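Local atomic coordinates of peptidoglycan DD-endopeptidase ShyB (Vibrio cholerae, PDB entry 2GU1), a protein that cuts the peptide cross-links between adjacent peptidoglycan strands as a zinc-dependent DD-endopeptidase, probably letting new glycans be inserted as the cell wall expands. Residues E198-V206 with V323-P331; V245-V255 with V267-Y278. One frame throughout, in Å; residues are numbered along the deposited sequence.

Contact 2 lies inside the chain loop that contact 1 closes, and their centres are about 12 Å apart. Contact 2 joins hairpin strands 251-259 and 265-269, and the loop before them, within the M23 peptidase domain; contact 1 lays the loop before strand 213-215 against the C-terminal tail after strand 321-323. The two meet directly: Arg199 NH2 makes a 2.6 Å salt bridge to Asp250 OD1, and the Phe201 ring meets that of His270 at an angle and that of Tyr274 edge-to-face. Neither contact supplies a zinc ligand. The Tyr278 side chain in contact 2 is about 8 Å from that of His313, and the Ala325 side chain in contact 1 about 9 Å from it.

Contact 1. Residues E198-V206 with V323-P331; sequences ERAFNRYPV and VDAMKADLP
Arg203 does most of the work here, reaching across from the 198-206 loop into the turn at 324-327. Its CG is anti to the backbone N (chi1 173°), but the chain then bends at both chi2 and chi3, which swings the guanidinium round to the carbonyls of the turn. Arg203 NH1 serves two of them: 2.7 Å to Lys327 O and 2.9 Å to Ala325 O. Ala325 O lies in the guanidinium plane, whereas Lys327 O is tilted from it and also takes a weak bond from NH2. Met326 O sits over one face of the group. The methyl CD1 of Leu330 comes in obliquely, but its modelled approach to the guanidinium is implausibly short and carries little weight.

Met326 folds back beside the arginine. Bends at chi2 and chi3 carry Met326 CE to 3.7 Å from Arg203 CD, while Met326 SD meets CE1 of Tyr204 at 3.8 Å in an oblique Met-aromatic contact, the two side chains crossing at about a right angle. The turn itself is type I, from Asp324 to Lys327, and Asp324 braces it as an Asx turn, OD1 accepting from Met326 N at 2.9 Å. A water donates to both Arg203 O and Ala325 O, joining the backbones next to the arginine.

Farther along, Phe201 packs beside the tail; its CE1 lies 4.3 Å from CG of Pro331, and Leu330 CD2 approaches the ring at its edge. Pro331 in turn rests on Tyr274.

In chemical terms, one positive group is held by neutral backbone oxygens, with no carboxylate touching it across the contact. Two bonds from NH1 and the bent aliphatic chain against Met326 should fix its rotation, which is consistent with the arginine tethering the tail beyond strand 321-323 to the loop before strand 213-215.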
loop_
_atom_site.group_PDB
_atom_site.type_symbol
_atom_site.label_atom_id
_atom_site.label_comp_id
_atom_site.label_asym_id
_atom_site.label_seq_id
_atom_site.Cartn_x
_atom_site.Cartn_y
_atom_site.Cartn_z
ATOM N N GLU A 198 -2.779 13.714 -12.984
ATOM C CA GLU A 198 -1.714 12.800 -12.569
ATOM C C GLU A 198 -1.144 12.015 -13.745
ATOM O O GLU A 198 -1.882 11.567 -14.618
ATOM C CB GLU A 198 -2.261 11.851 -11.499
ATOM C CG GLU A 198 -2.755 12.600 -10.277
ATOM C CD GLU A 198 -3.432 11.715 -9.252
ATOM O OE1 GLU A 198 -4.575 11.273 -9.503
ATOM O OE2 GLU A 198 -2.819 11.468 -8.194
ATOM N N ARG A 199 0.174 11.842 -13.769
ATOM C CA ARG A 199 0.802 11.129 -14.875
ATOM C C ARG A 199 0.472 9.649 -14.907
ATOM O O ARG A 199 0.200 9.044 -13.877
ATOM C CB ARG A 199 2.322 11.317 -14.847
ATOM C CG ARG A 199 2.764 12.721 -15.239
ATOM C CD ARG A 199 4.100 12.692 -15.967
ATOM N NE ARG A 199 5.210 12.338 -15.090
ATOM C CZ ARG A 199 6.445 12.093 -15.519
ATOM N NH1 ARG A 199 6.725 12.160 -16.814
ATOM N NH2 ARG A 199 7.403 11.788 -14.652
ATOM N N ALA A 200 0.487 9.079 -16.105
ATOM C CA ALA A 200 0.210 7.664 -16.290
ATOM C C ALA A 200 1.435 6.868 -15.859
ATOM O O ALA A 200 2.473 7.440 -15.506
ATOM C CB ALA A 200 -0.115 7.372 -17.754
ATOM N N PHE A 201 1.313 5.546 -15.903
ATOM C CA PHE A 201 2.395 4.662 -15.493
ATOM C C PHE A 201 3.008 3.939 -16.678
ATOM O O PHE A 201 2.402 3.839 -17.749
ATOM C CB PHE A 201 1.866 3.583 -14.545
ATOM C CG PHE A 201 1.164 4.115 -13.324
ATOM C CD1 PHE A 201 -0.003 3.504 -12.866
ATOM C CD2 PHE A 201 1.696 5.167 -12.597
ATOM C CE1 PHE A 201 -0.627 3.935 -11.695
ATOM C CE2 PHE A 201 1.081 5.610 -11.424
ATOM C CZ PHE A 201 -0.078 4.993 -10.971
ATOM N N ASN A 202 4.218 3.436 -16.478
ATOM C CA ASN A 202 4.859 2.629 -17.499
ATOM C C ASN A 202 4.357 1.226 -17.167
ATOM O O ASN A 202 4.075 0.922 -16.009
ATOM C CB ASN A 202 6.383 2.674 -17.375
ATOM C CG ASN A 202 6.965 3.988 -17.852
ATOM O OD1 ASN A 202 6.431 4.613 -18.765
ATOM N ND2 ASN A 202 8.074 4.404 -17.251
ATOM N N ARG A 203 4.228 0.374 -18.169
ATOM C CA ARG A 203 3.760 -0.984 -17.930
ATOM C C ARG A 203 4.819 -1.871 -17.253
ATOM O O ARG A 203 4.498 -2.664 -16.366
ATOM C CB ARG A 203 3.345 -1.622 -19.255
ATOM C CG ARG A 203 2.988 -3.096 -19.139
ATOM C CD ARG A 203 1.685 -3.271 -18.410
ATOM N NE ARG A 203 0.561 -2.847 -19.240
ATOM C CZ ARG A 203 -0.699 -2.778 -18.823
ATOM N NH1 ARG A 203 -1.014 -3.107 -17.568
ATOM N NH2 ARG A 203 -1.650 -2.378 -19.663
ATOM N N TYR A 204 6.077 -1.715 -17.665
ATOM C CA TYR A 204 7.191 -2.526 -17.162
ATOM C C TYR A 204 8.193 -1.843 -16.234
ATOM O O TYR A 204 8.542 -0.684 -16.436
ATOM C CB TYR A 204 7.971 -3.102 -18.353
ATOM C CG TYR A 204 7.131 -3.965 -19.268
ATOM C CD1 TYR A 204 6.788 -5.265 -18.910
ATOM C CD2 TYR A 204 6.645 -3.463 -20.476
ATOM C CE1 TYR A 204 5.976 -6.051 -19.732
ATOM C CE2 TYR A 204 5.838 -4.234 -21.300
ATOM C CZ TYR A 204 5.506 -5.526 -20.925
ATOM O OH TYR A 204 4.700 -6.287 -21.744
ATOM N N PRO A 205 8.667 -2.569 -15.201
ATOM C CA PRO A 205 9.642 -2.067 -14.227
ATOM C C PRO A 205 11.082 -2.390 -14.647
ATOM O O PRO A 205 12.024 -2.132 -13.895
ATOM C CB PRO A 205 9.258 -2.796 -12.946
ATOM C CG PRO A 205 8.873 -4.158 -13.474
ATOM C CD PRO A 205 8.042 -3.818 -14.714
ATOM N N VAL A 206 11.248 -2.973 -15.834
ATOM C CA VAL A 206 12.576 -3.328 -16.326
ATOM C C VAL A 206 12.698 -3.051 -17.830
ATOM O O VAL A 206 11.694 -2.833 -18.525
ATOM C CB VAL A 206 12.903 -4.830 -16.080
ATOM C CG1 VAL A 206 12.972 -5.130 -14.574
ATOM C CG2 VAL A 206 11.856 -5.701 -16.746
ATOM N N VAL A 323 -3.323 -6.445 -7.881
ATOM C CA VAL A 323 -4.025 -6.661 -9.142
ATOM C C VAL A 323 -2.968 -7.067 -10.167
ATOM O O VAL A 323 -1.777 -6.811 -9.971
ATOM C CB VAL A 323 -4.727 -5.372 -9.647
ATOM C CG1 VAL A 323 -5.645 -4.803 -8.564
ATOM C CG2 VAL A 323 -3.687 -4.345 -10.074
ATOM N N ASP A 324 -3.404 -7.702 -11.250
ATOM C CA ASP A 324 -2.496 -8.137 -12.308
ATOM C C ASP A 324 -1.830 -6.902 -12.919
ATOM O O ASP A 324 -2.502 -6.071 -13.528
ATOM C CB ASP A 324 -3.278 -8.894 -13.386
ATOM C CG ASP A 324 -2.378 -9.659 -14.332
ATOM O OD1 ASP A 324 -1.257 -9.181 -14.614
ATOM O OD2 ASP A 324 -2.795 -10.742 -14.799
ATOM N N ALA A 325 -0.515 -6.786 -12.749
ATOM C CA ALA A 325 0.233 -5.646 -13.274
ATOM C C ALA A 325 0.156 -5.550 -14.796
ATOM O O ALA A 325 0.327 -4.477 -15.363
ATOM C CB ALA A 325 1.689 -5.736 -12.845
ATOM N N MET A 326 -0.100 -6.674 -15.456
ATOM C CA MET A 326 -0.180 -6.680 -16.911
ATOM C C MET A 326 -1.595 -6.488 -17.469
ATOM O O MET A 326 -1.793 -6.584 -18.679
ATOM C CB MET A 326 0.401 -7.987 -17.448
ATOM C CG MET A 326 1.827 -8.265 -17.007
ATOM S SD MET A 326 3.023 -7.059 -17.624
ATOM C CE MET A 326 3.109 -5.899 -16.258
ATOM N N LYS A 327 -2.570 -6.197 -16.609
ATOM C CA LYS A 327 -3.952 -6.034 -17.070
ATOM C C LYS A 327 -4.228 -4.797 -17.935
ATOM O O LYS A 327 -3.622 -3.739 -17.761
ATOM C CB LYS A 327 -4.923 -6.062 -15.886
ATOM C CG LYS A 327 -5.002 -4.793 -15.070
ATOM C CD LYS A 327 -6.081 -4.944 -14.011
ATOM C CE LYS A 327 -6.312 -3.655 -13.251
ATOM N NZ LYS A 327 -7.482 -3.771 -12.335
ATOM N N ALA A 328 -5.171 -4.954 -18.861
ATOM C CA ALA A 328 -5.555 -3.905 -19.803
ATOM C C ALA A 328 -5.881 -2.537 -19.207
ATOM O O ALA A 328 -5.138 -1.576 -19.411
ATOM C CB ALA A 328 -6.730 -4.389 -20.658
ATOM N N ASP A 329 -6.993 -2.445 -18.483
ATOM C CA ASP A 329 -7.407 -1.174 -17.894
ATOM C C ASP A 329 -6.599 -0.778 -16.667
ATOM O O ASP A 329 -6.702 -1.398 -15.608
ATOM C CB ASP A 329 -8.891 -1.206 -17.519
ATOM C CG ASP A 329 -9.166 -2.077 -16.306
ATOM O OD1 ASP A 329 -8.918 -3.300 -16.377
ATOM O OD2 ASP A 329 -9.622 -1.535 -15.278
ATOM N N LEU A 330 -5.797 0.265 -16.832
ATOM C CA LEU A 330 -4.971 0.807 -15.766
ATOM C C LEU A 330 -4.176 1.953 -16.379
ATOM O O LEU A 330 -3.605 1.817 -17.459
ATOM C CB LEU A 330 -4.039 -0.271 -15.189
ATOM C CG LEU A 330 -2.727 -0.681 -15.862
ATOM C CD1 LEU A 330 -2.939 -0.871 -17.357
ATOM C CD2 LEU A 330 -1.669 0.374 -15.601
ATOM N N PRO A 331 -4.167 3.115 -15.717
ATOM C CA PRO A 331 -3.424 4.258 -16.248
ATOM C C PRO A 331 -1.931 4.027 -16.077
ATOM O O PRO A 331 -1.527 3.164 -15.298
ATOM C CB PRO A 331 -3.934 5.415 -15.401
ATOM C CG PRO A 331 -4.166 4.755 -14.071
ATOM C CD PRO A 331 -4.855 3.468 -14.464
HETATM O O HOH W 1 2.496 -2.554 -14.672
#

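Contact 2. Residues V245-V255 with V267-Y278; sequences VYSTGDGKVIV and VIEHNSVYKTRY
His270 ND1 donates to Asp250 O over 2.9 Å, tying the loop before strand 251-259 to the end of strand 265-269. The oxygen lies in the imidazole plane, but the nitrogen stands above the plane of the Asp250 carbonyl instead of on a lone pair. At another point on the ring's edge, His270 NE2 shares a 2.7 Å hydrogen bond with Thr276 OG1, which continues to Tyr278 OH; that hydroxyl weakly accepts from Thr248 N.

The backbones pair antiparallel. Lys252 and Glu269 exchange two bonds, the straighter running from Glu269 N to Lys252 O (173°). Beyond the non-hydrogen-bonded pair Val253-Ile268 comes a classic beta bulge: Ile254 N, at 3.0 Å, and more weakly Val255 N both donate to Val267 O, and Val267 N returns a bond to Val255 O.

Around the bulge, Val255 and Val267 lie side by side, CB to CB 3.6 Å. Ile254 has CG1 between the backbone N and the carbonyl carbon (chi1 58°), which brings CD1 to 3.7 Å from Val267 CG1 and sets CG2 against Glu269 CB. On the face with Val253, Ile268 extends CD1 to 3.6 Å from Ser247 OG, and its side chain also touches Val292 of strand 291-292. Gly251 CA is 3.2 Å from Glu269 O, a spacing with no place for a side chain. At the far end, Val245 CG1 touches Tyr278 CD1 at 3.6 Å as the two side chains slide past each other in opposite directions.

Both imidazole nitrogens are thus engaged, which holds the ring's rotation. This buried chain of polar groups joins loop 247-250 to strand 274-281, which pairs with strand 312-318, home of the zinc ligand His313.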
loop_
_atom_site.group_PDB
_atom_site.type_symbol
_atom_site.label_atom_id
_atom_site.label_comp_id
_atom_site.label_asym_id
_atom_site.label_seq_id
_atom_site.Cartn_x
_atom_site.Cartn_y
_atom_site.Cartn_z
ATOM N N VAL A 245 16.211 -1.934 -12.053
ATOM C CA VAL A 245 14.776 -1.992 -11.788
ATOM C C VAL A 245 14.331 -0.540 -11.720
ATOM O O VAL A 245 14.983 0.270 -11.064
ATOM C CB VAL A 245 14.492 -2.687 -10.428
ATOM C CG1 VAL A 245 13.009 -2.645 -10.103
ATOM C CG2 VAL A 245 14.981 -4.122 -10.477
ATOM N N TYR A 246 13.239 -0.209 -12.405
ATOM C CA TYR A 246 12.750 1.162 -12.436
ATOM C C TYR A 246 11.331 1.292 -11.908
ATOM O O TYR A 246 10.535 0.362 -12.030
ATOM C CB TYR A 246 12.752 1.684 -13.868
ATOM C CG TYR A 246 14.044 1.448 -14.607
ATOM C CD1 TYR A 246 15.089 2.370 -14.540
ATOM C CD2 TYR A 246 14.222 0.299 -15.376
ATOM C CE1 TYR A 246 16.282 2.153 -15.232
ATOM C CE2 TYR A 246 15.411 0.072 -16.071
ATOM C CZ TYR A 246 16.431 1.002 -15.996
ATOM O OH TYR A 246 17.587 0.794 -16.708
ATOM N N SER A 247 11.018 2.459 -11.351
ATOM C CA SER A 247 9.671 2.718 -10.853
ATOM C C SER A 247 8.775 2.883 -12.068
ATOM O O SER A 247 9.164 3.514 -13.054
ATOM C CB SER A 247 9.623 4.004 -10.021
ATOM O OG SER A 247 8.277 4.333 -9.674
ATOM N N THR A 248 7.578 2.312 -12.005
ATOM C CA THR A 248 6.646 2.419 -13.116
ATOM C C THR A 248 5.844 3.718 -13.041
ATOM O O THR A 248 4.968 3.968 -13.870
ATOM C CB THR A 248 5.687 1.223 -13.132
ATOM O OG1 THR A 248 5.156 1.018 -11.814
ATOM C CG2 THR A 248 6.428 -0.038 -13.578
ATOM N N GLY A 249 6.143 4.547 -12.047
ATOM C CA GLY A 249 5.420 5.803 -11.928
ATOM C C GLY A 249 6.014 6.804 -10.955
ATOM O O GLY A 249 6.871 6.463 -10.135
ATOM N N ASP A 250 5.564 8.054 -11.051
ATOM C CA ASP A 250 6.037 9.085 -10.142
ATOM C C ASP A 250 5.520 8.685 -8.768
ATOM O O ASP A 250 4.448 8.085 -8.657
ATOM C CB ASP A 250 5.467 10.460 -10.520
ATOM C CG ASP A 250 5.814 10.870 -11.941
ATOM O OD1 ASP A 250 6.961 10.635 -12.375
ATOM O OD2 ASP A 250 4.942 11.443 -12.624
ATOM N N GLY A 251 6.270 9.005 -7.722
ATOM C CA GLY A 251 5.814 8.646 -6.395
ATOM C C GLY A 251 6.841 8.850 -5.307
ATOM O O GLY A 251 7.874 9.492 -5.507
ATOM N N LYS A 252 6.551 8.298 -4.139
ATOM C CA LYS A 252 7.449 8.422 -3.012
ATOM C C LYS A 252 7.706 7.075 -2.368
ATOM O O LYS A 252 6.785 6.277 -2.161
ATOM C CB LYS A 252 6.861 9.385 -1.980
ATOM C CG LYS A 252 7.714 9.558 -0.737
ATOM C CD LYS A 252 7.175 10.678 0.142
ATOM C CE LYS A 252 5.787 10.366 0.665
ATOM N NZ LYS A 252 5.802 9.153 1.522
ATOM N N VAL A 253 8.972 6.824 -2.062
ATOM C CA VAL A 253 9.372 5.586 -1.427
ATOM C C VAL A 253 8.801 5.604 -0.016
ATOM O O VAL A 253 9.136 6.479 0.781
ATOM C CB VAL A 253 10.908 5.484 -1.353
ATOM C CG1 VAL A 253 11.309 4.176 -0.707
ATOM C CG2 VAL A 253 11.499 5.606 -2.748
ATOM N N ILE A 254 7.939 4.643 0.296
ATOM C CA ILE A 254 7.338 4.592 1.616
ATOM C C ILE A 254 7.844 3.421 2.442
ATOM O O ILE A 254 7.723 3.428 3.666
ATOM C CB ILE A 254 5.792 4.519 1.529
ATOM C CG1 ILE A 254 5.360 3.289 0.728
ATOM C CG2 ILE A 254 5.251 5.784 0.872
ATOM C CD1 ILE A 254 3.853 3.141 0.610
ATOM N N VAL A 255 8.414 2.417 1.777
ATOM C CA VAL A 255 8.929 1.246 2.476
ATOM C C VAL A 255 10.237 0.739 1.875
ATOM O O VAL A 255 10.372 0.633 0.658
ATOM C CB VAL A 255 7.913 0.090 2.449
ATOM C CG1 VAL A 255 8.479 -1.123 3.168
ATOM C CG2 VAL A 255 6.607 0.530 3.083
ATOM N N VAL A 267 8.627 -0.384 -1.649
ATOM C CA VAL A 267 7.240 -0.069 -1.952
ATOM C C VAL A 267 7.169 1.421 -2.240
ATOM O O VAL A 267 7.697 2.238 -1.482
ATOM C CB VAL A 267 6.292 -0.381 -0.772
ATOM C CG1 VAL A 267 4.867 0.049 -1.138
ATOM C CG2 VAL A 267 6.332 -1.875 -0.446
ATOM N N ILE A 268 6.526 1.772 -3.343
ATOM C CA ILE A 268 6.393 3.162 -3.724
ATOM C C ILE A 268 4.917 3.514 -3.760
ATOM O O ILE A 268 4.095 2.720 -4.214
ATOM C CB ILE A 268 7.019 3.411 -5.125
ATOM C CG1 ILE A 268 8.541 3.222 -5.050
ATOM C CG2 ILE A 268 6.671 4.807 -5.626
ATOM C CD1 ILE A 268 9.250 3.419 -6.374
ATOM N N GLU A 269 4.577 4.688 -3.241
ATOM C CA GLU A 269 3.197 5.141 -3.264
ATOM C C GLU A 269 3.139 6.184 -4.364
ATOM O O GLU A 269 3.840 7.196 -4.314
ATOM C CB GLU A 269 2.795 5.748 -1.918
ATOM C CG GLU A 269 1.380 6.300 -1.906
ATOM C CD GLU A 269 0.886 6.620 -0.504
ATOM O OE1 GLU A 269 1.596 7.348 0.226
ATOM O OE2 GLU A 269 -0.214 6.146 -0.133
ATOM N N HIS A 270 2.318 5.914 -5.371
ATOM C CA HIS A 270 2.177 6.796 -6.517
ATOM C C HIS A 270 1.130 7.875 -6.286
ATOM O O HIS A 270 1.318 9.025 -6.684
ATOM C CB HIS A 270 1.842 5.955 -7.740
ATOM C CG HIS A 270 2.873 4.911 -8.024
ATOM N ND1 HIS A 270 4.161 5.226 -8.404
ATOM C CD2 HIS A 270 2.835 3.562 -7.911
ATOM C CE1 HIS A 270 4.871 4.117 -8.512
ATOM N NE2 HIS A 270 4.091 3.093 -8.216
ATOM N N ASN A 271 0.026 7.490 -5.654
ATOM C CA ASN A 271 -1.035 8.435 -5.317
ATOM C C ASN A 271 -1.935 7.782 -4.271
ATOM O O ASN A 271 -1.577 6.747 -3.714
ATOM C CB ASN A 271 -1.823 8.863 -6.567
ATOM C CG ASN A 271 -2.718 7.767 -7.117
ATOM O OD1 ASN A 271 -2.721 6.639 -6.632
ATOM N ND2 ASN A 271 -3.489 8.105 -8.151
ATOM N N SER A 272 -3.085 8.381 -3.992
ATOM C CA SER A 272 -3.996 7.848 -2.984
ATOM C C SER A 272 -4.510 6.431 -3.250
ATOM O O SER A 272 -4.984 5.756 -2.334
ATOM C CB SER A 272 -5.197 8.791 -2.824
ATOM O OG SER A 272 -5.818 9.048 -4.077
ATOM N N VAL A 273 -4.390 5.971 -4.492
ATOM C CA VAL A 273 -4.898 4.657 -4.866
ATOM C C VAL A 273 -3.840 3.595 -5.206
ATOM O O VAL A 273 -3.965 2.433 -4.808
ATOM C CB VAL A 273 -5.861 4.810 -6.080
ATOM C CG1 VAL A 273 -6.347 3.457 -6.556
ATOM C CG2 VAL A 273 -7.048 5.710 -5.694
ATOM N N TYR A 274 -2.803 4.001 -5.928
ATOM C CA TYR A 274 -1.763 3.080 -6.391
ATOM C C TYR A 274 -0.434 3.004 -5.642
ATOM O O TYR A 274 0.109 4.013 -5.199
ATOM C CB TYR A 274 -1.435 3.395 -7.850
ATOM C CG TYR A 274 -2.570 3.196 -8.819
ATOM C CD1 TYR A 274 -2.837 1.936 -9.360
ATOM C CD2 TYR A 274 -3.376 4.271 -9.207
ATOM C CE1 TYR A 274 -3.870 1.748 -10.261
ATOM C CE2 TYR A 274 -4.419 4.090 -10.111
ATOM C CZ TYR A 274 -4.655 2.824 -10.637
ATOM O OH TYR A 274 -5.649 2.641 -11.562
ATOM N N LYS A 275 0.085 1.785 -5.535
ATOM C CA LYS A 275 1.383 1.524 -4.931
ATOM C C LYS A 275 1.972 0.388 -5.771
ATOM O O LYS A 275 1.235 -0.378 -6.400
ATOM C CB LYS A 275 1.269 1.032 -3.483
ATOM C CG LYS A 275 0.661 1.992 -2.466
ATOM C CD LYS A 275 0.698 1.336 -1.085
ATOM C CE LYS A 275 0.101 2.220 0.014
ATOM N NZ LYS A 275 -1.377 2.345 -0.114
ATOM N N THR A 276 3.296 0.288 -5.781
ATOM C CA THR A 276 3.975 -0.790 -6.495
ATOM C C THR A 276 5.019 -1.356 -5.542
ATOM O O THR A 276 5.600 -0.611 -4.742
ATOM C CB THR A 276 4.686 -0.293 -7.780
ATOM O OG1 THR A 276 5.497 0.850 -7.477
ATOM C CG2 THR A 276 3.669 0.065 -8.853
ATOM N N ARG A 277 5.228 -2.669 -5.611
ATOM C CA ARG A 277 6.211 -3.349 -4.769
ATOM C C ARG A 277 7.250 -4.035 -5.641
ATOM O O ARG A 277 6.921 -4.546 -6.722
ATOM C CB ARG A 277 5.548 -4.427 -3.913
ATOM C CG ARG A 277 4.535 -3.928 -2.926
ATOM C CD ARG A 277 3.949 -5.133 -2.222
ATOM N NE ARG A 277 3.162 -4.766 -1.059
ATOM C CZ ARG A 277 2.313 -5.588 -0.462
ATOM N NH1 ARG A 277 2.146 -6.817 -0.935
ATOM N NH2 ARG A 277 1.641 -5.188 0.612
ATOM N N TYR A 278 8.489 -4.075 -5.151
ATOM C CA TYR A 278 9.602 -4.686 -5.880
ATOM C C TYR A 278 10.338 -5.600 -4.882
ATOM O O TYR A 278 10.938 -5.120 -3.923
ATOM C CB TYR A 278 10.540 -3.578 -6.394
ATOM C CG TYR A 278 9.832 -2.452 -7.138
ATOM C CD1 TYR A 278 9.823 -2.400 -8.534
ATOM C CD2 TYR A 278 9.131 -1.467 -6.443
ATOM C CE1 TYR A 278 9.125 -1.401 -9.213
ATOM C CE2 TYR A 278 8.428 -0.465 -7.113
ATOM C CZ TYR A 278 8.424 -0.440 -8.496
ATOM O OH TYR A 278 7.674 0.516 -9.150
#